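Local coordinates for N-hydroxyarylamine O-acetyltransferase (Bacillus cereus, PDB 4DMO), which probably transfers an acetyl group to arylamines and N-hydroxyarylamines, as in the arylamine N-acetyltransferase family, using a non-canonical Cys-His-Glu catalytic triad, at residues Y80-D84 against S85-V89; T4-Q7 against K8-A12; N57-E60 against K61-N65. All coordinates share one frame; numbering follows the deposited sequence.

Interaction 1 (Y80-D84 against S85-V89)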
loop_
_atom_site.group_PDB
_atom_site.type_symbol
_atom_site.label_atom_id
_atom_site.label_comp_id
_atom_site.label_asym_id
_atom_site.label_seq_id
_atom_site.Cartn_x
_atom_site.Cartn_y
_atom_site.Cartn_z
ATOM N N TYR A 80 -1.656 -10.097 -7.386
ATOM C CA TYR A 80 -1.061 -11.164 -8.215
ATOM C C TYR A 80 -0.506 -12.304 -7.386
ATOM O O TYR A 80 -0.727 -13.473 -7.714
ATOM C CB TYR A 80 0.043 -10.646 -9.155
ATOM C CG TYR A 80 -0.478 -9.697 -10.213
ATOM C CD1 TYR A 80 -1.405 -10.101 -11.156
ATOM C CD2 TYR A 80 -0.067 -8.378 -10.229
ATOM C CE1 TYR A 80 -1.877 -9.220 -12.083
ATOM C CE2 TYR A 80 -0.528 -7.504 -11.137
ATOM C CZ TYR A 80 -1.436 -7.915 -12.068
ATOM O OH TYR A 80 -1.897 -7.013 -12.992
ATOM N N PHE A 81 0.163 -11.981 -6.291
ATOM C CA PHE A 81 0.650 -13.021 -5.413
ATOM C C PHE A 81 -0.504 -13.867 -4.899
ATOM O O PHE A 81 -0.403 -15.103 -4.860
ATOM C CB PHE A 81 1.356 -12.446 -4.214
ATOM C CG PHE A 81 1.694 -13.470 -3.190
ATOM C CD1 PHE A 81 2.755 -14.327 -3.381
ATOM C CD2 PHE A 81 0.931 -13.606 -2.053
ATOM C CE1 PHE A 81 3.066 -15.290 -2.435
ATOM C CE2 PHE A 81 1.236 -14.567 -1.107
ATOM C CZ PHE A 81 2.309 -15.403 -1.302
ATOM N N LEU A 82 -1.586 -13.198 -4.495
ATOM C CA LEU A 82 -2.738 -13.891 -3.887
ATOM C C LEU A 82 -3.444 -14.769 -4.920
ATOM O O LEU A 82 -3.858 -15.879 -4.611
ATOM C CB LEU A 82 -3.730 -12.894 -3.260
ATOM C CG LEU A 82 -3.209 -12.187 -2.003
ATOM C CD1 LEU A 82 -4.199 -11.164 -1.477
ATOM C CD2 LEU A 82 -2.887 -13.187 -0.908
ATOM N N LYS A 83 -3.545 -14.268 -6.147
ATOM C CA LYS A 83 -4.143 -14.994 -7.263
ATOM C C LYS A 83 -3.380 -16.285 -7.584
ATOM O O LYS A 83 -3.994 -17.345 -7.705
ATOM C CB LYS A 83 -4.164 -14.077 -8.484
ATOM C CG LYS A 83 -5.190 -14.376 -9.553
ATOM C CD LYS A 83 -5.296 -13.135 -10.426
ATOM C CE LYS A 83 -5.865 -13.391 -11.817
ATOM N NZ LYS A 83 -5.194 -12.480 -12.837
ATOM N N ASP A 84 -2.050 -16.195 -7.748
ATOM C CA ASP A 84 -1.221 -17.389 -7.983
ATOM C C ASP A 84 -1.275 -18.371 -6.820
ATOM O O ASP A 84 -1.072 -19.568 -7.000
ATOM C CB ASP A 84 0.232 -17.029 -8.231
ATOM C CG ASP A 84 0.444 -16.398 -9.562
ATOM O OD1 ASP A 84 -0.530 -16.312 -10.337
ATOM O OD2 ASP A 84 1.583 -15.968 -9.826
ATOM N N SER A 85 -1.535 -17.854 -5.627
ATOM C CA SER A 85 -1.650 -18.688 -4.433
ATOM C C SER A 85 -3.030 -19.330 -4.313
ATOM O O SER A 85 -3.358 -19.895 -3.274
ATOM C CB SER A 85 -1.356 -17.878 -3.167
ATOM O OG SER A 85 -0.042 -17.346 -3.195
ATOM N N GLY A 86 -3.845 -19.223 -5.356
ATOM C CA GLY A 86 -5.124 -19.914 -5.373
ATOM C C GLY A 86 -6.292 -19.167 -4.733
ATOM O O GLY A 86 -7.420 -19.666 -4.761
ATOM N N PHE A 87 -6.051 -17.992 -4.151
ATOM C CA PHE A 87 -7.142 -17.201 -3.562
ATOM C C PHE A 87 -8.051 -16.532 -4.580
ATOM O O PHE A 87 -7.608 -16.116 -5.647
ATOM C CB PHE A 87 -6.592 -16.105 -2.686
ATOM C CG PHE A 87 -5.944 -16.598 -1.466
ATOM C CD1 PHE A 87 -4.580 -16.759 -1.433
ATOM C CD2 PHE A 87 -6.685 -16.881 -0.344
ATOM C CE1 PHE A 87 -3.964 -17.195 -0.296
ATOM C CE2 PHE A 87 -6.078 -17.323 0.788
ATOM C CZ PHE A 87 -4.704 -17.479 0.810
ATOM N N ASP A 88 -9.313 -16.366 -4.209
ATOM C CA ASP A 88 -10.283 -15.687 -5.057
ATOM C C ASP A 88 -10.281 -14.189 -4.762
ATOM O O ASP A 88 -10.904 -13.720 -3.791
ATOM C CB ASP A 88 -11.674 -16.268 -4.844
ATOM C CG ASP A 88 -12.708 -15.606 -5.731
ATOM O OD1 ASP A 88 -12.290 -14.830 -6.618
ATOM O OD2 ASP A 88 -13.924 -15.893 -5.567
ATOM N N VAL A 89 -9.543 -13.455 -5.597
ATOM C CA VAL A 89 -9.248 -12.045 -5.351
ATOM C C VAL A 89 -9.681 -11.128 -6.480
ATOM O O VAL A 89 -9.812 -11.542 -7.643
ATOM C CB VAL A 89 -7.734 -11.837 -5.076
ATOM C CG1 VAL A 89 -7.369 -12.351 -3.690
ATOM C CG2 VAL A 89 -6.877 -12.493 -6.139
#

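Interaction 2 (T4-Q7 against K8-A12)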
loop_
_atom_site.group_PDB
_atom_site.type_symbol
_atom_site.label_atom_id
_atom_site.label_comp_id
_atom_site.label_asym_id
_atom_site.label_seq_id
_atom_site.Cartn_x
_atom_site.Cartn_y
_atom_site.Cartn_z
ATOM N N THR A 4 4.646 -20.399 -8.870
ATOM C CA THR A 4 5.117 -19.586 -10.005
ATOM C C THR A 4 6.352 -18.776 -9.634
ATOM O O THR A 4 6.740 -18.724 -8.479
ATOM C CB THR A 4 4.050 -18.603 -10.528
ATOM O OG1 THR A 4 3.845 -17.557 -9.568
ATOM C CG2 THR A 4 2.748 -19.324 -10.809
ATOM N N ASP A 5 6.971 -18.157 -10.631
ATOM C CA ASP A 5 8.135 -17.314 -10.399
ATOM C C ASP A 5 7.728 -16.087 -9.553
ATOM O O ASP A 5 8.459 -15.663 -8.652
ATOM C CB ASP A 5 8.744 -16.879 -11.738
ATOM C CG ASP A 5 10.060 -16.127 -11.571
ATOM O OD1 ASP A 5 10.204 -15.051 -12.202
ATOM O OD2 ASP A 5 10.947 -16.609 -10.821
ATOM N N PHE A 6 6.567 -15.512 -9.860
ATOM C CA PHE A 6 6.054 -14.389 -9.086
ATOM C C PHE A 6 6.038 -14.733 -7.609
ATOM O O PHE A 6 6.549 -13.975 -6.797
ATOM C CB PHE A 6 4.657 -13.970 -9.556
ATOM C CG PHE A 6 4.272 -12.582 -9.109
ATOM C CD1 PHE A 6 4.415 -11.504 -9.967
ATOM C CD2 PHE A 6 3.800 -12.352 -7.820
ATOM C CE1 PHE A 6 4.078 -10.218 -9.555
ATOM C CE2 PHE A 6 3.462 -11.064 -7.401
ATOM C CZ PHE A 6 3.608 -10.007 -8.263
ATOM N N GLN A 7 5.462 -15.883 -7.264
ATOM C CA GLN A 7 5.401 -16.348 -5.875
ATOM C C GLN A 7 6.792 -16.498 -5.242
ATOM O O GLN A 7 7.029 -16.100 -4.090
ATOM C CB GLN A 7 4.675 -17.690 -5.813
ATOM C CG GLN A 7 3.176 -17.606 -6.057
ATOM C CD GLN A 7 2.469 -18.943 -5.833
ATOM O OE1 GLN A 7 2.332 -19.743 -6.760
ATOM N NE2 GLN A 7 2.022 -19.187 -4.596
ATOM N N LYS A 8 7.718 -17.084 -5.991
ATOM C CA LYS A 8 9.046 -17.328 -5.447
ATOM C C LYS A 8 9.773 -16.003 -5.154
ATOM O O LYS A 8 10.344 -15.826 -4.079
ATOM C CB LYS A 8 9.865 -18.181 -6.421
ATOM C CG LYS A 8 11.192 -18.636 -5.866
ATOM C CD LYS A 8 12.040 -19.374 -6.909
ATOM C CE LYS A 8 13.453 -19.712 -6.390
ATOM N NZ LYS A 8 14.342 -20.239 -7.478
ATOM N N GLN A 9 9.731 -15.080 -6.110
ATOM C CA GLN A 9 10.349 -13.768 -5.945
ATOM C C GLN A 9 9.691 -12.987 -4.822
ATOM O O GLN A 9 10.344 -12.199 -4.135
ATOM C CB GLN A 9 10.268 -12.991 -7.238
ATOM C CG GLN A 9 10.836 -13.741 -8.422
ATOM C CD GLN A 9 12.082 -13.099 -8.946
ATOM O OE1 GLN A 9 12.918 -12.598 -8.175
ATOM N NE2 GLN A 9 12.224 -13.096 -10.271
ATOM N N PHE A 10 8.394 -13.213 -4.640
ATOM C CA PHE A 10 7.634 -12.563 -3.593
ATOM C C PHE A 10 8.068 -13.044 -2.211
ATOM O O PHE A 10 8.354 -12.235 -1.348
ATOM C CB PHE A 10 6.137 -12.788 -3.825
ATOM C CG PHE A 10 5.248 -11.917 -2.983
ATOM C CD1 PHE A 10 4.769 -10.709 -3.463
ATOM C CD2 PHE A 10 4.872 -12.317 -1.718
ATOM C CE1 PHE A 10 3.944 -9.912 -2.686
ATOM C CE2 PHE A 10 4.052 -11.518 -0.937
ATOM C CZ PHE A 10 3.604 -10.305 -1.425
ATOM N N PHE A 11 8.112 -14.353 -1.984
ATOM C CA PHE A 11 8.590 -14.849 -0.695
ATOM C C PHE A 11 10.019 -14.315 -0.450
ATOM O O PHE A 11 10.364 -13.873 0.653
ATOM C CB PHE A 11 8.601 -16.383 -0.651
ATOM C CG PHE A 11 7.225 -17.023 -0.660
ATOM C CD1 PHE A 11 6.838 -17.841 -1.707
ATOM C CD2 PHE A 11 6.332 -16.822 0.377
ATOM C CE1 PHE A 11 5.581 -18.449 -1.717
ATOM C CE2 PHE A 11 5.091 -17.423 0.361
ATOM C CZ PHE A 11 4.717 -18.231 -0.696
ATOM N N ALA A 12 10.842 -14.344 -1.491
ATOM C CA ALA A 12 12.216 -13.870 -1.386
ATOM C C ALA A 12 12.261 -12.394 -0.960
ATOM O O ALA A 12 13.007 -12.010 -0.049
ATOM C CB ALA A 12 12.950 -14.070 -2.745
#

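Interaction 3 (N57-E60 against K61-N65)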
loop_
_atom_site.group_PDB
_atom_site.type_symbol
_atom_site.label_atom_id
_atom_site.label_comp_id
_atom_site.label_asym_id
_atom_site.label_seq_id
_atom_site.Cartn_x
_atom_site.Cartn_y
_atom_site.Cartn_z
ATOM N N ASN A 57 5.838 -6.107 -15.117
ATOM C CA ASN A 57 6.476 -4.858 -14.734
ATOM C C ASN A 57 6.608 -4.768 -13.196
ATOM O O ASN A 57 7.610 -4.307 -12.653
ATOM C CB ASN A 57 5.699 -3.669 -15.305
ATOM C CG ASN A 57 5.875 -3.537 -16.808
ATOM O OD1 ASN A 57 6.776 -4.138 -17.365
ATOM N ND2 ASN A 57 5.066 -2.712 -17.451
ATOM N N LEU A 58 5.603 -5.243 -12.480
ATOM C CA LEU A 58 5.631 -5.103 -11.035
ATOM C C LEU A 58 6.599 -6.102 -10.376
ATOM O O LEU A 58 7.293 -5.767 -9.393
ATOM C CB LEU A 58 4.210 -5.208 -10.472
ATOM C CG LEU A 58 3.318 -3.988 -10.705
ATOM C CD1 LEU A 58 1.907 -4.290 -10.213
ATOM C CD2 LEU A 58 3.851 -2.735 -9.987
ATOM N N LYS A 59 6.638 -7.331 -10.893
ATOM C CA LYS A 59 7.613 -8.329 -10.428
ATOM C C LYS A 59 9.038 -7.784 -10.551
ATOM O O LYS A 59 9.847 -7.954 -9.646
ATOM C CB LYS A 59 7.481 -9.629 -11.232
ATOM C CG LYS A 59 8.524 -10.683 -10.854
ATOM C CD LYS A 59 8.199 -12.069 -11.453
ATOM C CE LYS A 59 8.430 -12.097 -12.954
ATOM N NZ LYS A 59 8.043 -13.413 -13.574
ATOM N N GLU A 60 9.313 -7.122 -11.672
ATOM C CA GLU A 60 10.617 -6.522 -11.987
ATOM C C GLU A 60 10.937 -5.323 -11.100
ATOM O O GLU A 60 11.998 -5.257 -10.514
ATOM C CB GLU A 60 10.634 -6.076 -13.453
ATOM C CG GLU A 60 11.827 -5.188 -13.856
ATOM C CD GLU A 60 13.036 -5.975 -14.347
ATOM O OE1 GLU A 60 13.054 -7.214 -14.160
ATOM O OE2 GLU A 60 13.985 -5.347 -14.884
ATOM N N LYS A 61 10.009 -4.371 -11.003
ATOM C CA LYS A 61 10.241 -3.187 -10.182
ATOM C C LYS A 61 10.315 -3.545 -8.690
ATOM O O LYS A 61 11.298 -3.226 -8.001
ATOM C CB LYS A 61 9.160 -2.110 -10.433
ATOM C CG LYS A 61 9.434 -0.830 -9.648
ATOM C CD LYS A 61 8.246 0.117 -9.518
ATOM C CE LYS A 61 8.639 1.386 -8.754
ATOM N NZ LYS A 61 7.467 1.925 -7.969
ATOM N N ILE A 62 9.301 -4.242 -8.192
ATOM C CA ILE A 62 9.157 -4.443 -6.762
ATOM C C ILE A 62 9.956 -5.629 -6.264
ATOM O O ILE A 62 10.612 -5.545 -5.232
ATOM C CB ILE A 62 7.647 -4.705 -6.343
ATOM C CG1 ILE A 62 6.716 -3.611 -6.844
ATOM C CG2 ILE A 62 7.502 -4.804 -4.838
ATOM C CD1 ILE A 62 6.821 -2.343 -6.090
ATOM N N LEU A 63 9.859 -6.756 -6.961
ATOM C CA LEU A 63 10.435 -7.993 -6.433
ATOM C C LEU A 63 11.892 -8.172 -6.866
ATOM O O LEU A 63 12.750 -8.510 -6.060
ATOM C CB LEU A 63 9.595 -9.209 -6.839
ATOM C CG LEU A 63 8.101 -9.092 -6.568
ATOM C CD1 LEU A 63 7.378 -10.362 -6.974
ATOM C CD2 LEU A 63 7.825 -8.778 -5.101
ATOM N N VAL A 64 12.173 -7.908 -8.130
ATOM C CA VAL A 64 13.520 -8.093 -8.649
ATOM C C VAL A 64 14.400 -6.901 -8.291
ATOM O O VAL A 64 15.459 -7.076 -7.700
ATOM C CB VAL A 64 13.522 -8.315 -10.188
ATOM C CG1 VAL A 64 14.958 -8.414 -10.719
ATOM C CG2 VAL A 64 12.725 -9.572 -10.561
ATOM N N ASN A 65 13.956 -5.694 -8.630
ATOM C CA ASN A 65 14.776 -4.502 -8.403
ATOM C C ASN A 65 14.625 -3.872 -7.004
ATOM O O ASN A 65 15.155 -2.813 -6.731
ATOM C CB ASN A 65 14.483 -3.471 -9.491
ATOM C CG ASN A 65 15.030 -3.897 -10.846
ATOM O OD1 ASN A 65 15.950 -4.699 -10.912
ATOM N ND2 ASN A 65 14.476 -3.355 -11.921
#

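Interaction 1 (Y80-D84 against S85-V89)
A Schellman motif ends helix 71-84 here, folding Ser85, Gly86 and Phe87 back over its last turn before strand 88-98 begins. Its two defining bonds run from Phe87 N to Leu82 O at 3.1 Å and from Gly86 N to Lys83 O at 3.0 Å; the second comes from above the carbonyl plane. Gly86 sits at positive phi (87°), where a CB would press on the preceding carbonyl oxygen, which is why a residue without a side chain suits the reversal. Ser85 closes the turn before it. Its hydroxyl donates to Phe81 O at 2.8 Å, while Ser85 N gives the same oxygen a bent bond of 3.1 Å, the two donors arriving from opposite faces of the carbonyl plane. With OG beside its own backbone nitrogen (chi1 -60°), the serine reaches back along the helix, and OG also lies over one face of the Phe81 ring, toward its rim.

Beyond the glycine the contact turns apolar. Leu82 serves two neighbours: its CD2 meets Phe87 CD1 at 4.0 Å, and its CB meets Val89 CG1 at 3.7 Å, the leucine and valine crossing at about a right angle. The Phe87 ring turns an edge to Leu82 O, which lies in its plane. The other valine branch, CG2, rests on the backbone and CB of Lys83, whose chain then leads away to the surface. Asp84 turns its carboxylate away from the turn, to Lys55 and Thr4.

The paired Schellman bonds thus take up Leu82 O and Lys83 O as the helix ends, and the Ser85 hydroxyl adds a second donor to Phe81 O. Leu82, packed against Phe87 and Val89, joins the helix end to the start of strand 88-98.

Interaction 2 (T4-Q7 against K8-A12)
Gln9 lies one turn beyond Asp5 in helix 5-14, and its side chain runs back toward that residue. Its CB is 3.5 Å from Asp5 O; CG comes to 3.1 Å from Asp5 O, and lies farther, 3.7 Å, from Asp5 OD2. Rotation about CB-CG (chi2 -113°) turns the amide aside and brings it across the carboxylate at a slant, the two planes 54° apart. At the tip, NE2 reaches Asp5 OD1 in a weak hydrogen bond of 3.4 Å. The stronger partner of that carboxylate is Lys59 of helix 55-64, which makes a salt bridge to OD1.

The first turn is closed by a capping box. Thr4, the N-cap residue, accepts from Gln7 N through OG1 at 3.3 Å, and Gln7 OE1 returns the favour by accepting from Thr4 N at 3.2 Å. A short hydroxyl side chain suits the cap, while the longer glutamine can reach back across the turn. A hydrogen bond to Asp84 OD2 also engages Thr4 OG1.

On the buried side, Phe6 and Phe10 stand one turn apart, CE2 of the first 4.2 Å from CD1 of the second. Both hold CG anti to the backbone nitrogen, which sends the rings off the same flank of the helix, where Phe10 stacks on Phe81. Phe11 instead brings CD1 to 3.0 Å from Gln7 O.

The reciprocal bonds occupy amide hydrogens that no earlier turn could satisfy, and Asp5, besides pairing with Lys59, probably interacts favourably with the positive end of the helix dipole.

Interaction 3 (N57-E60 against K61-N65)
Lys59 O takes two backbone donors at the end of helix 55-64: Val64 N at 2.8 Å, nearly on the line of the carbonyl bond, and Leu63 N at 2.9 Å in a weak, bent bond. Asn65 N then reaches five residues back to Glu60 O, also at 2.8 Å. Just before this the spacing is still four, Lys61 N bonding to Asn57 O and Ile62 N to Leu58 O.

The Asn65 amide comes near the Glu60 carboxylate, ND2 3.6 Å from OE2, with the amide and carboxylate planes 66° apart. Lys59 and Lys61 send their amines away to Glu56 and Asp5, and to Gly68 and Glu73.

Outward from the backbone, Leu63 CD1 packs against Lys59 CG at 4.1 Å, the two chains crossing at about a right angle. Leu58 CD2 meets Ile62 CG1 at 4.3 Å, branched apolar residues suited to the buried flank facing helix 71-84. Val64 spreads its methyls over exposed Glu60, CG1 near OE1 and CG2 against CA.

Such a shift from four-residue to five-residue bonds is a wider pi-type turn, here at the C-terminal end of an alpha helix.

In the fold
Along the chain the order is interaction 2, interaction 3, interaction 1, on helices 5-14, 55-64 and 71-84, the last running into strand 88-98 of the larger antiparallel sheet. Helix 5-14 lies against both others. The centres of interactions 2 and 3 are about 11 Å apart, and Asp5 OD1 to Lys59 NZ joins them at 3.0 Å. Interactions 1 and 2, about 12 Å apart, meet where Asp84 OD2 probably bonds to Thr4 OG1, and through Phe81 and Phe10. Interactions 1 and 3, about 17 Å apart, touch through Tyr80 and Leu58. The N-terminal helix is thereby tied by charge and aromatic packing to the helical part of the acetyltransferase fold.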